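Local coordinates for glutathione S-Transferase (PDB 1YQ1), which probably catalyses the conjugation of glutathione with electrophilic halide-bearing compounds, yielding an S-substituted glutathione, a halide anion and a proton, at residues S147-G152 / R187-S192; G140-S145 / T181-L186; A87-V92 / T156-V161; D94-F99 / N132-I137. One frame throughout, in Å; residues are numbered along the deposited sequence.

Interaction 1 (S147-G152 / R187-S192); sequences SGFLIG and REKVNS
Lys-189 and Phe-149 meet obliquely where a loop passes helix 181-191, and the lysine does so with its hydrocarbon chain. The chain leaves the helix toward the loop. Its CB comes to 4.2 Å from Phe-149 CE1, and CD lies over one face of the ring. From there the lysine runs along the loop backbone: its CD is 3.6 Å from Gly-148 O, and its CE is 3.4 Å from Ser-147 O and 3.7 Å from Gly-148 CA. Two extended torsions, chi2 and chi3, precede a bend at chi4 (-62°), so the aliphatic part follows the turn, while the bend leaves Lys-189 NZ 3.7 Å from Ser-147 O.

Phe-149 is buried. Its CG stands beside the backbone N and opposite the carbonyl carbon (chi1 -70°), which directs the ring at the helix. Val-190 CG2 approaches the ring edge, near its plane, at 4.5 Å from Phe-149 CE1, and Ser-147 OG also lies in plane at an edge. That hydroxyl is hydrogen-bonded to Ser-153 O. A second serine ties the turn together, since Ser-145 OG is bonded to the backbone N of Ser-147 and of Gly-148 and to the carbonyl O of Phe-149.

The pairing illustrates how a long polar residue can serve as apolar cover for a ring. Within the all-helical C-terminal domain of the glutathione transferase fold, it joins helix 181-191 to the loop that leads into helix 157-171, whose Asp-159 binds the backbone N of Leu-150.

Interaction 2 (G140-S145 / T181-L186); sequences GLLEKS and TKLAAL
Leu-142 reaches across from helix 121-144 to helix 181-191, joining two members of the helical bundle that forms the C-terminal domain of glutathione transferases. The local axes approach to 10.2 Å and make an angle of 72°, so the helices meet over a short patch, and one leucine makes most of the contact.

The side chain can be followed outward. CB of Leu-142 points at the facing helix and carries the branch point CG across the gap; the two methyl groups then do the touching, each with a different partner. CD1 goes toward the later turn and rests 3.8 Å from Leu-186 CD2, the two leucines crossing at a slant. The same methyl also packs against Leu-150 of the loop that follows helix 121-144. CD2 settles on the backbone of the earlier turn, 3.6 Å from Leu-183 N and 3.7 Å from Lys-182 C, with the Leu-183 CD2 methyl beside it at 3.9 Å. The tip thus sits in a recess whose floor is main chain, bordered by the side chains of Leu-183 and Leu-186 and by the CB of Lys-182.

Leu-186 supplies its wall because its CG is turned away from its own backbone N (chi1 174°), and it continues inward to Val-163 of helix 157-171. Leu-183, in turn, packs back on Phe-135 and Leu-138 of helix 121-144. At the solvent-exposed margin the charges are complementary but remain beyond salt-bridge range, with Glu-143 OE2 4.3 Å from Lys-182 NZ.

Interaction 3 (A87-V92 / T156-V161); sequences AWVDAV and TFADLV
Val-89 is the bump of this contact, and Thr-156, Phe-157 and Ala-158 together form the hollow that receives it. One methyl, CG1, stands over a face of the Phe-157 ring in a CH-pi contact, 3.8 Å from the ring centroid and 17° off the normal. The other methyl, CG2, faces the CG2 methyl of Thr-156. The floor is Ala-158, whose small CB lets the backbones come together: Val-89 CA and Ala-158 CA are 5.5 Å apart. Val-92, one turn further on, points toward the same alanine, but its modelled spacing is too short to be relied on.

The two local axes run almost parallel, at 13° and 9.1 Å, joining helix 83-109 to helix 157-171 in a buried part of the molecule. Thr-156 and Asp-159 have the Ser/Thr-x-x-Asp pattern of the N-capping box that glutathione transferases carry at the start of this core helix. In the model Thr-156 N donates a weak bond to Asp-159 OD2 at 3.0 Å, the part of such a box that runs from the N-cap backbone to the third residue beyond it.

Phe-157 projects between the helices with its CG in the position flanked by N and C (chi1 81°). Its ring also packs on Leu-69 and Ala-73 of helix 65-76, in the thioredoxin-like domain. Asp-90 borders the ring edge, OD1 lying near its plane and 4.0 Å from Phe-157 CZ. That oxygen forms a salt bridge with Arg-70 of the same chain, while OD2 makes a long, weak ion pair with Arg-70 of the second subunit.

Interaction 4 (D94-F99 / N132-I137); sequences DLFKDF and NTYFNI
The rings of Phe-99 and Tyr-134 form an offset stack, their centroids 4.0 Å apart and their planes only 9° from parallel. One face of the tyrosine is occupied by the phenylalanine from its root onward: Phe-99 CB also lies over that face, 3.6 Å from the centroid, in a CH-pi contact. At the edge of the same ring, near its plane, comes the branch carbon of Leu-95, with CG 3.9 Å from Tyr-134 CD1. Phe-96 receives the far end of the tyrosine: Tyr-134 OH sits in the plane of the Phe-96 ring, 3.8 Å from Phe-96 CD1, while Phe-96 CA is 3.6 Å from Tyr-134 CE1. The two side chains run alongside each other.

Each ring of the stack leaves its helix with CG turned away from the backbone N (chi1 173° for Tyr-134, and much the same for Phe-99). This throws both rings into the groove, where the side chains cross at roughly a right angle although the ring planes are nearly parallel. Above the tyrosine edge, Leu-95 and Ile-137 reach toward each other tip to tip, though their modelled spacing is too short to be reliable.

The arrangement exemplifies aromatic filling between the long antiparallel helices 83-109 and 121-144, which open the helical domain of a glutathione transferase; their local axes are 10.4 Å apart at 165°. Helix 157-171 borders the aromatic side, with Val-161 against Phe-96 and Leu-169 against Phe-99. From the second subunit, Gln-64 packs on Leu-95 and Met-49 on Ile-137.

In the fold
All four contacts bind together the helical part of the molecule. Interaction 4 joins helix 83-109 to helix 121-144, interaction 3 joins the former to helix 157-171, and interactions 1 and 2 share helix 181-191. Centres of interactions 1 and 2 are about 8 Å apart, those of 1 and 4 about 17 Å. Along the chain interaction 4 closes before interactions 1 and 2 open, and its segments fall between those of interaction 3, whereas 1, 2 and 3 interleave pairwise. Leu-150 against Leu-186 links 1 to 2; Leu-141 against Trp-88 links 2 to 3. Interactions 3 and 4 also touch the second subunit, connecting the core to the dimer interface.

Interaction 1 (S147-G152 / R187-S192)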
# COMPACT_ATOMS: atom_id res chain seq x y z
N SER A 147 3.67 -7.26 23.93
CA SER A 147 2.27 -6.93 24.13
C SER A 147 1.33 -8.00 23.62
O SER A 147 0.18 -8.10 24.07
CB SER A 147 1.94 -5.61 23.45
OG SER A 147 0.65 -5.20 23.84
N GLY A 148 1.82 -8.82 22.70
CA GLY A 148 0.99 -9.86 22.13
C GLY A 148 0.43 -9.36 20.81
O GLY A 148 -0.22 -10.09 20.07
N PHE A 149 0.69 -8.08 20.53
CA PHE A 149 0.27 -7.43 19.31
C PHE A 149 1.47 -7.29 18.38
O PHE A 149 2.60 -7.12 18.83
CB PHE A 149 -0.31 -6.05 19.62
CG PHE A 149 -1.62 -6.10 20.34
CD1 PHE A 149 -2.78 -6.45 19.66
CD2 PHE A 149 -1.70 -5.80 21.68
CE1 PHE A 149 -4.00 -6.48 20.31
CE2 PHE A 149 -2.92 -5.83 22.35
CZ PHE A 149 -4.07 -6.17 21.66
N LEU A 150 1.23 -7.36 17.08
CA LEU A 150 2.31 -7.25 16.09
C LEU A 150 3.41 -6.25 16.44
O LEU A 150 4.59 -6.60 16.46
CB LEU A 150 1.71 -6.93 14.73
CG LEU A 150 1.05 -8.14 14.09
CD1 LEU A 150 0.05 -7.68 13.05
CD2 LEU A 150 2.13 -9.03 13.50
N ILE A 151 3.03 -4.99 16.67
CA ILE A 151 4.02 -4.00 17.02
C ILE A 151 3.41 -3.00 17.98
O ILE A 151 2.20 -2.76 17.97
CB ILE A 151 4.59 -3.27 15.76
CG1 ILE A 151 3.65 -2.18 15.29
CG2 ILE A 151 4.87 -4.27 14.65
CD1 ILE A 151 3.79 -0.90 16.07
N GLY A 152 4.27 -2.42 18.83
CA GLY A 152 3.82 -1.46 19.81
C GLY A 152 3.42 -2.09 21.13
O GLY A 152 3.33 -3.32 21.26
N ARG A 187 -4.83 -13.49 16.71
CA ARG A 187 -6.22 -13.40 16.30
C ARG A 187 -7.20 -13.36 17.47
O ARG A 187 -8.24 -12.71 17.39
CB ARG A 187 -6.57 -14.55 15.36
CG ARG A 187 -8.04 -14.58 14.92
CD ARG A 187 -8.22 -15.18 13.53
NE ARG A 187 -9.63 -15.40 13.21
CZ ARG A 187 -10.38 -16.34 13.79
NH1 ARG A 187 -9.86 -17.14 14.71
NH2 ARG A 187 -11.66 -16.47 13.46
N GLU A 188 -6.87 -14.07 18.54
CA GLU A 188 -7.74 -14.09 19.72
C GLU A 188 -7.73 -12.72 20.40
O GLU A 188 -8.78 -12.18 20.75
CB GLU A 188 -7.26 -15.17 20.69
CG GLU A 188 -7.86 -15.09 22.09
CD GLU A 188 -9.37 -14.93 22.09
OE1 GLU A 188 -10.08 -15.93 21.84
OE2 GLU A 188 -9.84 -13.80 22.33
N LYS A 189 -6.54 -12.15 20.57
CA LYS A 189 -6.41 -10.85 21.21
C LYS A 189 -7.19 -9.73 20.55
O LYS A 189 -7.67 -8.82 21.22
CB LYS A 189 -4.93 -10.45 21.28
CG LYS A 189 -4.22 -10.88 22.54
CD LYS A 189 -2.82 -10.29 22.60
CE LYS A 189 -2.20 -10.50 23.97
NZ LYS A 189 -2.98 -9.80 25.03
N VAL A 190 -7.33 -9.79 19.24
CA VAL A 190 -8.04 -8.74 18.53
C VAL A 190 -9.56 -8.85 18.59
O VAL A 190 -10.25 -7.87 18.93
CB VAL A 190 -7.58 -8.69 17.06
CG1 VAL A 190 -8.22 -7.50 16.36
CG2 VAL A 190 -6.07 -8.61 16.99
N ASN A 191 -10.08 -10.04 18.28
CA ASN A 191 -11.52 -10.32 18.28
C ASN A 191 -12.16 -10.02 19.64
O ASN A 191 -13.26 -9.46 19.73
CB ASN A 191 -11.74 -11.78 17.93
CG ASN A 191 -11.28 -12.12 16.53
OD1 ASN A 191 -10.91 -13.27 16.25
ND2 ASN A 191 -11.32 -11.13 15.63
N SER A 192 -11.44 -10.41 20.69
CA SER A 192 -11.88 -10.23 22.07
C SER A 192 -11.68 -8.82 22.59
O SER A 192 -12.24 -8.45 23.62
CB SER A 192 -11.13 -11.21 22.96
OG SER A 192 -9.74 -11.13 22.70

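Interaction 2 (G140-S145 / T181-L186)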
# COMPACT_ATOMS: atom_id res chain seq x y z
N GLY A 140 8.08 -13.29 13.47
CA GLY A 140 9.22 -12.58 14.02
C GLY A 140 8.79 -11.43 14.90
O GLY A 140 9.28 -11.26 16.01
N LEU A 141 7.85 -10.62 14.40
CA LEU A 141 7.33 -9.49 15.16
C LEU A 141 6.60 -10.04 16.36
O LEU A 141 6.82 -9.62 17.49
CB LEU A 141 6.36 -8.69 14.29
CG LEU A 141 6.94 -8.32 12.93
CD1 LEU A 141 5.86 -7.78 12.02
CD2 LEU A 141 8.04 -7.31 13.14
N LEU A 142 5.74 -11.01 16.10
CA LEU A 142 4.95 -11.65 17.13
C LEU A 142 5.78 -12.13 18.31
O LEU A 142 5.30 -12.14 19.44
CB LEU A 142 4.17 -12.81 16.51
CG LEU A 142 2.66 -12.87 16.79
CD1 LEU A 142 2.03 -11.47 16.78
CD2 LEU A 142 2.02 -13.78 15.74
N GLU A 143 7.03 -12.53 18.06
CA GLU A 143 7.93 -12.98 19.13
C GLU A 143 8.50 -11.75 19.83
O GLU A 143 8.32 -11.56 21.03
CB GLU A 143 9.10 -13.79 18.57
CG GLU A 143 8.73 -15.13 17.99
CD GLU A 143 9.95 -15.97 17.65
OE1 GLU A 143 10.69 -15.60 16.70
OE2 GLU A 143 10.17 -17.00 18.33
N LYS A 144 9.20 -10.93 19.05
CA LYS A 144 9.81 -9.70 19.52
C LYS A 144 8.77 -8.86 20.27
O LYS A 144 9.09 -7.80 20.80
CB LYS A 144 10.35 -8.90 18.32
CG LYS A 144 11.37 -9.66 17.46
CD LYS A 144 11.43 -9.17 15.99
CE LYS A 144 11.91 -7.72 15.85
NZ LYS A 144 11.85 -7.23 14.44
N SER A 145 7.54 -9.35 20.29
CA SER A 145 6.44 -8.63 20.95
C SER A 145 6.31 -8.92 22.43
O SER A 145 6.43 -10.06 22.89
CB SER A 145 5.11 -8.93 20.26
OG SER A 145 4.07 -8.16 20.84
N THR A 181 0.32 -21.82 16.40
CA THR A 181 0.04 -21.45 17.78
C THR A 181 0.21 -19.96 18.12
O THR A 181 -0.43 -19.47 19.05
CB THR A 181 0.93 -22.27 18.73
OG1 THR A 181 2.29 -22.27 18.24
CG2 THR A 181 0.42 -23.71 18.82
N LYS A 182 1.06 -19.26 17.38
CA LYS A 182 1.30 -17.84 17.64
C LYS A 182 0.32 -16.89 16.95
O LYS A 182 -0.36 -16.10 17.60
CB LYS A 182 2.74 -17.49 17.26
CG LYS A 182 3.78 -18.01 18.24
CD LYS A 182 5.20 -17.84 17.72
CE LYS A 182 5.55 -18.91 16.69
NZ LYS A 182 6.88 -18.67 16.06
N LEU A 183 0.27 -16.96 15.62
CA LEU A 183 -0.63 -16.13 14.84
C LEU A 183 -2.06 -16.31 15.34
O LEU A 183 -2.85 -15.37 15.35
CB LEU A 183 -0.55 -16.53 13.36
CG LEU A 183 0.64 -15.99 12.58
CD1 LEU A 183 0.86 -16.78 11.30
CD2 LEU A 183 0.39 -14.53 12.29
N ALA A 184 -2.39 -17.53 15.75
CA ALA A 184 -3.72 -17.81 16.27
C ALA A 184 -3.88 -17.01 17.55
O ALA A 184 -4.92 -16.38 17.79
CB ALA A 184 -3.86 -19.28 16.56
N ALA A 185 -2.85 -17.04 18.38
CA ALA A 185 -2.85 -16.31 19.64
C ALA A 185 -3.20 -14.85 19.37
O ALA A 185 -4.00 -14.23 20.09
CB ALA A 185 -1.49 -16.41 20.30
N LEU A 186 -2.59 -14.29 18.33
CA LEU A 186 -2.82 -12.91 17.94
C LEU A 186 -4.30 -12.70 17.66
O LEU A 186 -4.95 -11.87 18.29
CB LEU A 186 -1.99 -12.56 16.70
CG LEU A 186 -2.21 -11.19 16.04
CD1 LEU A 186 -1.98 -10.07 17.04
CD2 LEU A 186 -1.27 -11.05 14.86

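Interaction 3 (A87-V92 / T156-V161)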
# COMPACT_ATOMS: atom_id res chain seq x y z
N ALA A 87 5.74 3.81 11.58
CA ALA A 87 6.36 3.40 10.33
C ALA A 87 6.35 1.89 10.21
O ALA A 87 6.27 1.35 9.11
CB ALA A 87 7.79 3.91 10.28
N TRP A 88 6.43 1.20 11.33
CA TRP A 88 6.41 -0.24 11.27
C TRP A 88 5.01 -0.75 11.05
O TRP A 88 4.82 -1.73 10.34
CB TRP A 88 7.04 -0.85 12.52
CG TRP A 88 8.49 -1.08 12.31
CD1 TRP A 88 9.48 -0.15 12.32
CD2 TRP A 88 9.10 -2.30 11.88
NE1 TRP A 88 10.67 -0.71 11.92
CE2 TRP A 88 10.46 -2.03 11.65
CE3 TRP A 88 8.62 -3.60 11.67
CZ2 TRP A 88 11.35 -3.01 11.21
CZ3 TRP A 88 9.50 -4.58 11.23
CH2 TRP A 88 10.86 -4.27 11.00
N VAL A 89 4.04 -0.09 11.65
CA VAL A 89 2.65 -0.47 11.45
C VAL A 89 2.39 -0.32 9.94
O VAL A 89 1.80 -1.20 9.31
CB VAL A 89 1.67 0.44 12.23
CG1 VAL A 89 0.23 0.12 11.85
CG2 VAL A 89 1.85 0.22 13.73
N ASP A 90 2.85 0.80 9.37
CA ASP A 90 2.70 1.07 7.95
C ASP A 90 3.35 -0.03 7.14
O ASP A 90 2.83 -0.46 6.12
CB ASP A 90 3.35 2.39 7.57
CG ASP A 90 2.53 3.58 8.00
OD1 ASP A 90 1.30 3.44 8.06
OD2 ASP A 90 3.11 4.65 8.25
N ALA A 91 4.50 -0.48 7.62
CA ALA A 91 5.25 -1.53 6.94
C ALA A 91 4.56 -2.87 7.03
O ALA A 91 4.47 -3.58 6.05
CB ALA A 91 6.64 -1.63 7.52
N VAL A 92 4.08 -3.23 8.21
CA VAL A 92 3.42 -4.51 8.36
C VAL A 92 2.17 -4.46 7.48
O VAL A 92 1.78 -5.47 6.89
CB VAL A 92 3.07 -4.81 9.85
CG1 VAL A 92 2.09 -3.81 10.35
CG2 VAL A 92 2.54 -6.23 10.03
N THR A 156 -2.94 -2.10 17.17
CA THR A 156 -2.68 -1.15 16.09
C THR A 156 -3.58 -1.51 14.92
O THR A 156 -4.02 -2.67 14.82
CB THR A 156 -1.22 -1.22 15.61
OG1 THR A 156 -0.58 -2.34 16.21
CG2 THR A 156 -0.47 0.03 15.97
N PHE A 157 -3.86 -0.55 14.05
CA PHE A 157 -4.72 -0.86 12.90
C PHE A 157 -4.09 -1.94 12.04
O PHE A 157 -4.75 -2.53 11.20
CB PHE A 157 -5.04 0.41 12.07
CG PHE A 157 -3.95 0.81 11.11
CD1 PHE A 157 -3.73 0.09 9.95
CD2 PHE A 157 -3.20 1.97 11.33
CE1 PHE A 157 -2.78 0.51 9.02
CE2 PHE A 157 -2.25 2.39 10.41
CZ PHE A 157 -2.04 1.65 9.25
N ALA A 158 -2.80 -2.20 12.27
CA ALA A 158 -2.09 -3.23 11.53
C ALA A 158 -2.62 -4.60 11.92
O ALA A 158 -2.81 -5.46 11.06
CB ALA A 158 -0.62 -3.17 11.83
N ASP A 159 -2.86 -4.79 13.22
CA ASP A 159 -3.38 -6.06 13.72
C ASP A 159 -4.75 -6.31 13.12
O ASP A 159 -5.05 -7.41 12.66
CB ASP A 159 -3.50 -6.04 15.25
CG ASP A 159 -2.16 -5.93 15.96
OD1 ASP A 159 -1.32 -6.85 15.83
OD2 ASP A 159 -1.96 -4.91 16.65
N LEU A 160 -5.58 -5.27 13.15
CA LEU A 160 -6.92 -5.38 12.61
C LEU A 160 -6.81 -6.02 11.24
O LEU A 160 -7.42 -7.05 10.97
CB LEU A 160 -7.55 -3.99 12.53
CG LEU A 160 -8.50 -3.53 13.66
CD1 LEU A 160 -8.02 -4.01 15.00
CD2 LEU A 160 -8.61 -2.00 13.65
N VAL A 161 -5.99 -5.41 10.39
CA VAL A 161 -5.78 -5.88 9.02
C VAL A 161 -5.29 -7.32 8.94
O VAL A 161 -5.75 -8.10 8.11
CB VAL A 161 -4.79 -4.92 8.28
CG1 VAL A 161 -3.65 -5.68 7.70
CG2 VAL A 161 -5.52 -4.15 7.21

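Interaction 4 (D94-F99 / N132-I137)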
# COMPACT_ATOMS: atom_id res chain seq x y z
N ASP A 94 1.77 -2.81 4.57
CA ASP A 94 2.21 -3.00 3.20
C ASP A 94 2.46 -4.49 2.95
O ASP A 94 2.13 -5.02 1.89
CB ASP A 94 3.52 -2.24 2.96
CG ASP A 94 3.30 -0.76 2.68
OD1 ASP A 94 2.22 -0.22 3.05
OD2 ASP A 94 4.23 -0.14 2.11
N LEU A 95 3.04 -5.16 3.92
CA LEU A 95 3.35 -6.59 3.80
C LEU A 95 2.05 -7.36 3.57
O LEU A 95 1.94 -8.15 2.64
CB LEU A 95 4.03 -7.10 5.08
CG LEU A 95 4.42 -8.57 4.98
CD1 LEU A 95 5.57 -8.71 4.03
CD2 LEU A 95 4.75 -9.11 6.35
N PHE A 96 1.09 -7.11 4.45
CA PHE A 96 -0.22 -7.74 4.36
C PHE A 96 -0.75 -7.58 2.94
O PHE A 96 -1.23 -8.54 2.32
CB PHE A 96 -1.17 -7.06 5.35
CG PHE A 96 -2.61 -7.07 4.93
CD1 PHE A 96 -3.36 -8.23 5.00
CD2 PHE A 96 -3.22 -5.91 4.48
CE1 PHE A 96 -4.71 -8.22 4.62
CE2 PHE A 96 -4.56 -5.89 4.10
CZ PHE A 96 -5.30 -7.05 4.18
N LYS A 97 -0.65 -6.36 2.43
CA LYS A 97 -1.11 -6.03 1.11
C LYS A 97 -0.38 -6.87 0.06
O LYS A 97 -1.00 -7.46 -0.82
CB LYS A 97 -0.89 -4.55 0.85
CG LYS A 97 -2.07 -3.85 0.25
CD LYS A 97 -3.29 -3.87 1.15
CE LYS A 97 -4.40 -3.02 0.54
NZ LYS A 97 -4.01 -1.58 0.39
N ASP A 98 0.95 -6.92 0.16
CA ASP A 98 1.71 -7.72 -0.79
C ASP A 98 1.18 -9.14 -0.72
O ASP A 98 0.98 -9.78 -1.74
CB ASP A 98 3.20 -7.76 -0.44
CG ASP A 98 3.93 -6.49 -0.82
OD1 ASP A 98 3.31 -5.59 -1.42
OD2 ASP A 98 5.14 -6.41 -0.51
N PHE A 99 0.95 -9.63 0.50
CA PHE A 99 0.44 -10.97 0.68
C PHE A 99 -0.94 -11.10 0.09
O PHE A 99 -1.21 -12.02 -0.69
CB PHE A 99 0.33 -11.37 2.14
CG PHE A 99 -0.42 -12.66 2.34
CD1 PHE A 99 0.14 -13.87 1.96
CD2 PHE A 99 -1.70 -12.66 2.88
CE1 PHE A 99 -0.56 -15.06 2.10
CE2 PHE A 99 -2.41 -13.85 3.03
CZ PHE A 99 -1.84 -15.05 2.64
N ASN A 132 3.92 -18.84 3.74
CA ASN A 132 4.83 -19.00 4.86
C ASN A 132 5.74 -17.81 5.10
O ASN A 132 5.81 -17.32 6.23
CB ASN A 132 5.66 -20.27 4.67
CG ASN A 132 4.80 -21.52 4.60
OD1 ASN A 132 3.82 -21.65 5.35
ND2 ASN A 132 5.17 -22.45 3.72
N THR A 133 6.45 -17.36 4.07
CA THR A 133 7.33 -16.21 4.22
C THR A 133 6.57 -15.18 5.03
O THR A 133 7.00 -14.76 6.10
CB THR A 133 7.69 -15.60 2.85
OG1 THR A 133 8.58 -16.48 2.16
CG2 THR A 133 8.36 -14.25 3.02
N TYR A 134 5.42 -14.79 4.49
CA TYR A 134 4.52 -13.83 5.12
C TYR A 134 4.34 -14.18 6.59
O TYR A 134 4.63 -13.38 7.48
CB TYR A 134 3.17 -13.88 4.39
CG TYR A 134 2.05 -13.07 5.01
CD1 TYR A 134 2.08 -11.68 4.98
CD2 TYR A 134 0.96 -13.70 5.61
CE1 TYR A 134 1.04 -10.93 5.52
CE2 TYR A 134 -0.07 -12.96 6.16
CZ TYR A 134 -0.03 -11.57 6.11
OH TYR A 134 -1.06 -10.81 6.63
N PHE A 135 3.86 -15.39 6.86
CA PHE A 135 3.63 -15.81 8.23
C PHE A 135 4.86 -15.71 9.12
O PHE A 135 4.75 -15.37 10.31
CB PHE A 135 3.05 -17.24 8.25
CG PHE A 135 1.55 -17.30 8.08
CD1 PHE A 135 0.78 -16.14 8.05
CD2 PHE A 135 0.90 -18.53 7.96
CE1 PHE A 135 -0.61 -16.19 7.92
CE2 PHE A 135 -0.49 -18.59 7.83
CZ PHE A 135 -1.25 -17.42 7.81
N ASN A 136 6.04 -15.99 8.56
CA ASN A 136 7.29 -15.93 9.31
C ASN A 136 7.59 -14.51 9.76
O ASN A 136 7.63 -14.22 10.94
CB ASN A 136 8.45 -16.46 8.47
CG ASN A 136 8.39 -17.96 8.26
OD1 ASN A 136 9.11 -18.51 7.43
ND2 ASN A 136 7.53 -18.62 9.02
N ILE A 137 7.82 -13.62 8.81
CA ILE A 137 8.09 -12.24 9.15
C ILE A 137 7.02 -11.83 10.16
O ILE A 137 7.27 -11.07 11.09
CB ILE A 137 8.08 -11.33 7.87
CG1 ILE A 137 8.10 -9.85 8.24
CG2 ILE A 137 6.90 -11.66 7.00
CD1 ILE A 137 6.81 -9.30 8.79